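Local coordinates for protein carbon monoxide dehydrogenase (PDB 6T7J) that probably catalyses the reversible oxidation of carbon monoxide to carbon dioxide with ferredoxin as electron partner, using a nickel-iron-sulfur active cluster that lacks its nickel here, at residues L189-D194 with L216-R221; T275-I280 with E383-I388. One frame throughout, in Å; residues are numbered along the deposited sequence.

Contact 1 (L189-D194 with L216-R221); sequences LPRAID and LLHGIR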
loop_
_atom_site.group_PDB
_atom_site.type_symbol
_atom_site.label_atom_id
_atom_site.label_comp_id
_atom_site.label_asym_id
_atom_site.label_seq_id
_atom_site.Cartn_x
_atom_site.Cartn_y
_atom_site.Cartn_z
ATOM N N LEU A 189 -5.680 17.990 -3.509
ATOM C CA LEU A 189 -6.536 17.977 -2.332
ATOM C C LEU A 189 -6.917 16.542 -1.988
ATOM O O LEU A 189 -7.493 15.842 -2.836
ATOM C CB LEU A 189 -7.790 18.817 -2.564
ATOM C CG LEU A 189 -7.620 20.335 -2.458
ATOM C CD1 LEU A 189 -8.879 21.055 -2.910
ATOM C CD2 LEU A 189 -7.248 20.739 -1.041
ATOM N N PRO A 190 -6.612 16.061 -0.786
ATOM C CA PRO A 190 -6.965 14.684 -0.432
ATOM C C PRO A 190 -8.452 14.538 -0.151
ATOM O O PRO A 190 -9.101 15.442 0.380
ATOM C CB PRO A 190 -6.133 14.419 0.826
ATOM C CG PRO A 190 -5.954 15.766 1.439
ATOM C CD PRO A 190 -5.893 16.752 0.299
ATOM N N ARG A 191 -8.987 13.372 -0.509
ATOM C CA ARG A 191 -10.416 13.096 -0.421
ATOM C C ARG A 191 -10.771 12.141 0.709
ATOM O O ARG A 191 -11.640 12.449 1.530
ATOM C CB ARG A 191 -10.912 12.538 -1.762
ATOM C CG ARG A 191 -10.558 13.418 -2.954
ATOM C CD ARG A 191 -10.396 12.605 -4.226
ATOM N NE ARG A 191 -9.243 11.714 -4.161
ATOM C CZ ARG A 191 -8.825 10.955 -5.168
ATOM N NH1 ARG A 191 -7.765 10.173 -5.015
ATOM N NH2 ARG A 191 -9.466 10.975 -6.329
ATOM N N ALA A 192 -10.127 10.978 0.767
ATOM C CA ALA A 192 -10.293 10.043 1.872
ATOM C C ALA A 192 -8.978 9.299 2.051
ATOM O O ALA A 192 -8.386 8.847 1.066
ATOM C CB ALA A 192 -11.443 9.065 1.616
ATOM N N ILE A 193 -8.536 9.164 3.302
ATOM C CA ILE A 193 -7.152 8.774 3.579
ATOM C C ILE A 193 -6.855 7.385 3.025
ATOM O O ILE A 193 -5.918 7.194 2.231
ATOM C CB ILE A 193 -6.870 8.838 5.090
ATOM C CG1 ILE A 193 -7.423 10.129 5.695
ATOM C CG2 ILE A 193 -5.393 8.754 5.325
ATOM C CD1 ILE A 193 -7.287 10.198 7.211
ATOM N N ASP A 194 -7.631 6.388 3.464
ATOM C CA ASP A 194 -7.426 5.022 2.993
ATOM C C ASP A 194 -7.515 4.941 1.477
ATOM O O ASP A 194 -6.785 4.160 0.854
ATOM C CB ASP A 194 -8.445 4.084 3.642
ATOM C CG ASP A 194 -8.268 3.981 5.149
ATOM O OD1 ASP A 194 -7.264 4.509 5.672
ATOM O OD2 ASP A 194 -9.136 3.370 5.810
ATOM N N LEU A 216 4.299 11.592 -8.229
ATOM C CA LEU A 216 4.721 12.395 -7.087
ATOM C C LEU A 216 3.643 13.386 -6.659
ATOM O O LEU A 216 3.563 13.734 -5.477
ATOM C CB LEU A 216 6.032 13.110 -7.413
ATOM C CG LEU A 216 7.206 12.151 -7.643
ATOM C CD1 LEU A 216 8.527 12.898 -7.742
ATOM C CD2 LEU A 216 7.262 11.090 -6.549
ATOM N N LEU A 217 2.788 13.830 -7.584
ATOM C CA LEU A 217 1.677 14.692 -7.196
ATOM C C LEU A 217 0.653 13.926 -6.367
ATOM O O LEU A 217 0.111 14.453 -5.385
ATOM C CB LEU A 217 1.021 15.301 -8.436
ATOM C CG LEU A 217 1.768 16.453 -9.108
ATOM C CD1 LEU A 217 1.089 16.852 -10.407
ATOM C CD2 LEU A 217 1.884 17.644 -8.169
ATOM N N HIS A 218 0.383 12.670 -6.731
ATOM C CA HIS A 218 -0.483 11.872 -5.872
ATOM C C HIS A 218 0.196 11.548 -4.548
ATOM O O HIS A 218 -0.481 11.424 -3.522
ATOM C CB HIS A 218 -0.918 10.583 -6.559
ATOM C CG HIS A 218 -1.850 9.762 -5.726
ATOM N ND1 HIS A 218 -1.488 8.554 -5.172
ATOM C CD2 HIS A 218 -3.120 9.997 -5.319
ATOM C CE1 HIS A 218 -2.506 8.068 -4.484
ATOM N NE2 HIS A 218 -3.504 8.928 -4.548
ATOM N N GLY A 219 1.521 11.394 -4.549
ATOM C CA GLY A 219 2.233 11.283 -3.287
ATOM C C GLY A 219 2.034 12.504 -2.412
ATOM O O GLY A 219 1.876 12.392 -1.193
ATOM N N ILE A 220 2.039 13.687 -3.026
ATOM C CA ILE A 220 1.752 14.919 -2.295
ATOM C C ILE A 220 0.344 14.869 -1.710
ATOM O O ILE A 220 0.123 15.210 -0.541
ATOM C CB ILE A 220 1.945 16.140 -3.214
ATOM C CG1 ILE A 220 3.429 16.509 -3.301
ATOM C CG2 ILE A 220 1.120 17.323 -2.724
ATOM C CD1 ILE A 220 3.790 17.309 -4.528
ATOM N N ARG A 221 -0.628 14.436 -2.520
ATOM C CA ARG A 221 -2.007 14.331 -2.043
ATOM C C ARG A 221 -2.119 13.370 -0.861
ATOM O O ARG A 221 -2.816 13.654 0.122
ATOM C CB ARG A 221 -2.923 13.885 -3.185
ATOM C CG ARG A 221 -4.353 13.571 -2.757
ATOM C CD ARG A 221 -5.336 13.721 -3.914
ATOM N NE ARG A 221 -5.051 12.798 -5.010
ATOM C CZ ARG A 221 -5.693 12.796 -6.174
ATOM N NH1 ARG A 221 -6.664 13.673 -6.402
ATOM N NH2 ARG A 221 -5.365 11.918 -7.114
#
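R191 and R221 stack their guanidinium groups face to face, with centres 3.8 Å apart and planes at 8°. NH1 of R191 sits over the centre of the R221 group, 3.5 Å from its CZ. Acids surround the pair. R191 makes salt bridges to E199 through NH1 and to E196 through NE. R221 has only weak, long ion pairs with these glutamates, which lie outside the two segments. E196 and E199 thus gather both guanidinium groups, which probably makes the stack of two cations tolerable. CG of R221 is anti to the backbone N (chi1 173°), and a bend at chi3 of 62° lays the planar end flat against R191.

The tight part runs along the aliphatic stretch of R221 and its backbone: CD is 3.2 Å from O of L189, and CB of P190 is 3.5 Å from O of R221. The looser side is at L189, partly exposed, whose side chain stays 5.8 Å from the helical segment. H218 comes less close to R191, with NE2 4.5 Å from NH1; it is buried against helix 193-203, with a weak hydrogen bond to E196. A leucine in place of R221 would probably leave the R191 guanidinium without its stacking partner. The contact joins the turn leading into helix 193-203 to helix 212-242, where P190 also packs on L224 and A225.

Contact 2 (T275-I280 with E383-I388); sequences TKIAEI and EIAKEI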
loop_
_atom_site.group_PDB
_atom_site.type_symbol
_atom_site.label_atom_id
_atom_site.label_comp_id
_atom_site.label_asym_id
_atom_site.label_seq_id
_atom_site.Cartn_x
_atom_site.Cartn_y
_atom_site.Cartn_z
ATOM N N THR A 275 -0.598 5.357 28.400
ATOM C CA THR A 275 -1.146 6.146 29.500
ATOM C C THR A 275 -1.713 5.242 30.588
ATOM O O THR A 275 -1.464 5.457 31.783
ATOM C CB THR A 275 -2.222 7.105 28.989
ATOM O OG1 THR A 275 -3.239 6.368 28.299
ATOM C CG2 THR A 275 -1.616 8.135 28.047
ATOM N N LYS A 276 -2.462 4.210 30.190
ATOM C CA LYS A 276 -2.999 3.264 31.160
ATOM C C LYS A 276 -1.883 2.525 31.888
ATOM O O LYS A 276 -1.933 2.367 33.113
ATOM C CB LYS A 276 -3.933 2.274 30.466
ATOM C CG LYS A 276 -5.300 2.845 30.135
ATOM C CD LYS A 276 -5.936 3.481 31.357
ATOM C CE LYS A 276 -7.381 3.841 31.090
ATOM N NZ LYS A 276 -8.035 4.469 32.273
ATOM N N ILE A 277 -0.865 2.070 31.151
ATOM C CA ILE A 277 0.238 1.344 31.777
ATOM C C ILE A 277 0.936 2.224 32.808
ATOM O O ILE A 277 1.203 1.795 33.938
ATOM C CB ILE A 277 1.226 0.835 30.713
ATOM C CG1 ILE A 277 0.572 -0.227 29.828
ATOM C CG2 ILE A 277 2.474 0.272 31.375
ATOM C CD1 ILE A 277 0.198 -1.491 30.562
ATOM N N ALA A 278 1.231 3.473 32.436
ATOM C CA ALA A 278 1.945 4.371 33.338
ATOM C C ALA A 278 1.112 4.683 34.574
ATOM O O ALA A 278 1.615 4.631 35.704
ATOM C CB ALA A 278 2.326 5.658 32.604
ATOM N N GLU A 279 -0.172 5.005 34.381
ATOM C CA GLU A 279 -1.023 5.329 35.522
ATOM C C GLU A 279 -1.181 4.133 36.453
ATOM O O GLU A 279 -1.136 4.284 37.680
ATOM C CB GLU A 279 -2.385 5.821 35.035
ATOM C CG GLU A 279 -2.391 7.282 34.617
ATOM C CD GLU A 279 -3.566 7.630 33.726
ATOM O OE1 GLU A 279 -3.392 8.463 32.812
ATOM O OE2 GLU A 279 -4.663 7.071 33.938
ATOM N N ILE A 280 -1.350 2.933 35.893
ATOM C CA ILE A 280 -1.510 1.744 36.723
ATOM C C ILE A 280 -0.228 1.444 37.486
ATOM O O ILE A 280 -0.258 1.160 38.689
ATOM C CB ILE A 280 -1.947 0.547 35.859
ATOM C CG1 ILE A 280 -3.423 0.679 35.473
ATOM C CG2 ILE A 280 -1.691 -0.768 36.585
ATOM C CD1 ILE A 280 -4.378 0.549 36.638
ATOM N N GLU A 383 -7.717 -3.681 33.706
ATOM C CA GLU A 383 -7.389 -5.049 34.101
ATOM C C GLU A 383 -6.164 -5.566 33.353
ATOM O O GLU A 383 -5.271 -6.178 33.955
ATOM C CB GLU A 383 -8.593 -5.961 33.867
ATOM C CG GLU A 383 -9.706 -5.795 34.890
ATOM C CD GLU A 383 -10.804 -4.855 34.422
ATOM O OE1 GLU A 383 -11.987 -5.124 34.720
ATOM O OE2 GLU A 383 -10.484 -3.846 33.756
ATOM N N ILE A 384 -6.100 -5.322 32.041
ATOM C CA ILE A 384 -4.943 -5.747 31.257
ATOM C C ILE A 384 -3.688 -5.016 31.719
ATOM O O ILE A 384 -2.606 -5.611 31.822
ATOM C CB ILE A 384 -5.205 -5.530 29.754
ATOM C CG1 ILE A 384 -6.565 -6.103 29.352
ATOM C CG2 ILE A 384 -4.097 -6.157 28.922
ATOM C CD1 ILE A 384 -6.581 -7.602 29.200
ATOM N N ALA A 385 -3.808 -3.718 32.006
ATOM C CA ALA A 385 -2.654 -2.959 32.478
ATOM C C ALA A 385 -2.159 -3.484 33.822
ATOM O O ALA A 385 -0.945 -3.612 34.039
ATOM C CB ALA A 385 -3.007 -1.476 32.571
ATOM N N LYS A 386 -3.086 -3.786 34.737
ATOM C CA LYS A 386 -2.714 -4.383 36.017
ATOM C C LYS A 386 -1.979 -5.699 35.810
ATOM O O LYS A 386 -0.934 -5.943 36.423
ATOM C CB LYS A 386 -3.961 -4.604 36.873
ATOM C CG LYS A 386 -4.432 -3.394 37.656
ATOM C CD LYS A 386 -5.505 -3.806 38.654
ATOM C CE LYS A 386 -6.049 -2.620 39.430
ATOM N NZ LYS A 386 -6.820 -3.070 40.622
ATOM N N GLU A 387 -2.520 -6.561 34.948
ATOM C CA GLU A 387 -1.885 -7.848 34.675
ATOM C C GLU A 387 -0.467 -7.667 34.139
ATOM O O GLU A 387 0.466 -8.359 34.570
ATOM C CB GLU A 387 -2.753 -8.634 33.693
ATOM C CG GLU A 387 -2.149 -9.910 33.152
ATOM C CD GLU A 387 -2.947 -10.458 31.979
ATOM O OE1 GLU A 387 -3.891 -9.771 31.532
ATOM O OE2 GLU A 387 -2.632 -11.572 31.507
ATOM N N ILE A 388 -0.285 -6.721 33.216
ATOM C CA ILE A 388 1.023 -6.502 32.603
ATOM C C ILE A 388 2.029 -6.003 33.639
ATOM O O ILE A 388 3.155 -6.520 33.747
ATOM C CB ILE A 388 0.888 -5.525 31.422
ATOM C CG1 ILE A 388 0.248 -6.222 30.220
ATOM C CG2 ILE A 388 2.232 -4.927 31.061
ATOM C CD1 ILE A 388 -0.336 -5.268 29.200
#
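This is an apolar helix-to-helix contact between two helices of the parallel alpha/beta region that holds strands 261-268 and 372-373. Helix 271-281 follows the first of these strands and helix 381-395 follows the second. The short segments cross at -60°, with their axes 8.9 Å apart at the closest point. The small side chain of A385 is consistent with this approach. Its CB points at the other helix and meets two isoleucines.

CG1 of I280 is 3.6 Å from CB of A385. From the same helix, the end of I277 reaches over A385, with CD1 3.7 Å from its CA. That methyl also touches I388, 4.0 Å from CG2. I277 has CG1 anti to its carbonyl carbon (chi1 -66°), and chi2 of -65° turns CD1 across to the other helix.

I280 has a second neighbour. Its CG2 branch lies against the backbone of K386, 3.8 Å from CA, and the K386 side chain crosses the isoleucine at about a right angle. The lysine takes part through its aliphatic CG, 3.9 Å from CG2 of I280. Its chain then runs extended and away, to a salt bridge between NZ and E285. NZ of K276 leads away from the apolar patch, but its salt bridge to D382 still joins the two helices, one residue before E383; it also bonds to the backbone O of Y121. Methyl and methylene packing thus makes the centre, while charge pairs lie at its margin, one of them, K276-D382, between the same helices.

Contacts 1 and 2 are separate. Their centres are 38 Å apart, their nearest atoms are about 22 Å apart, and they follow one another along the chain. They also differ in kind: contact 1 stacks two arginines whose charges are met by nearby glutamates, while contact 2 joins two helices by apolar packing. Neither segment pair supplies a residue of the active-site cluster pocket. Contact 2 is linked to it through the chain: strand 261-268 runs just before pocket residue H269 and helix 271-281. Contact 1 approaches the subunit interface through D194, which packs on D194 of the second subunit; contact 2 has no such neighbour.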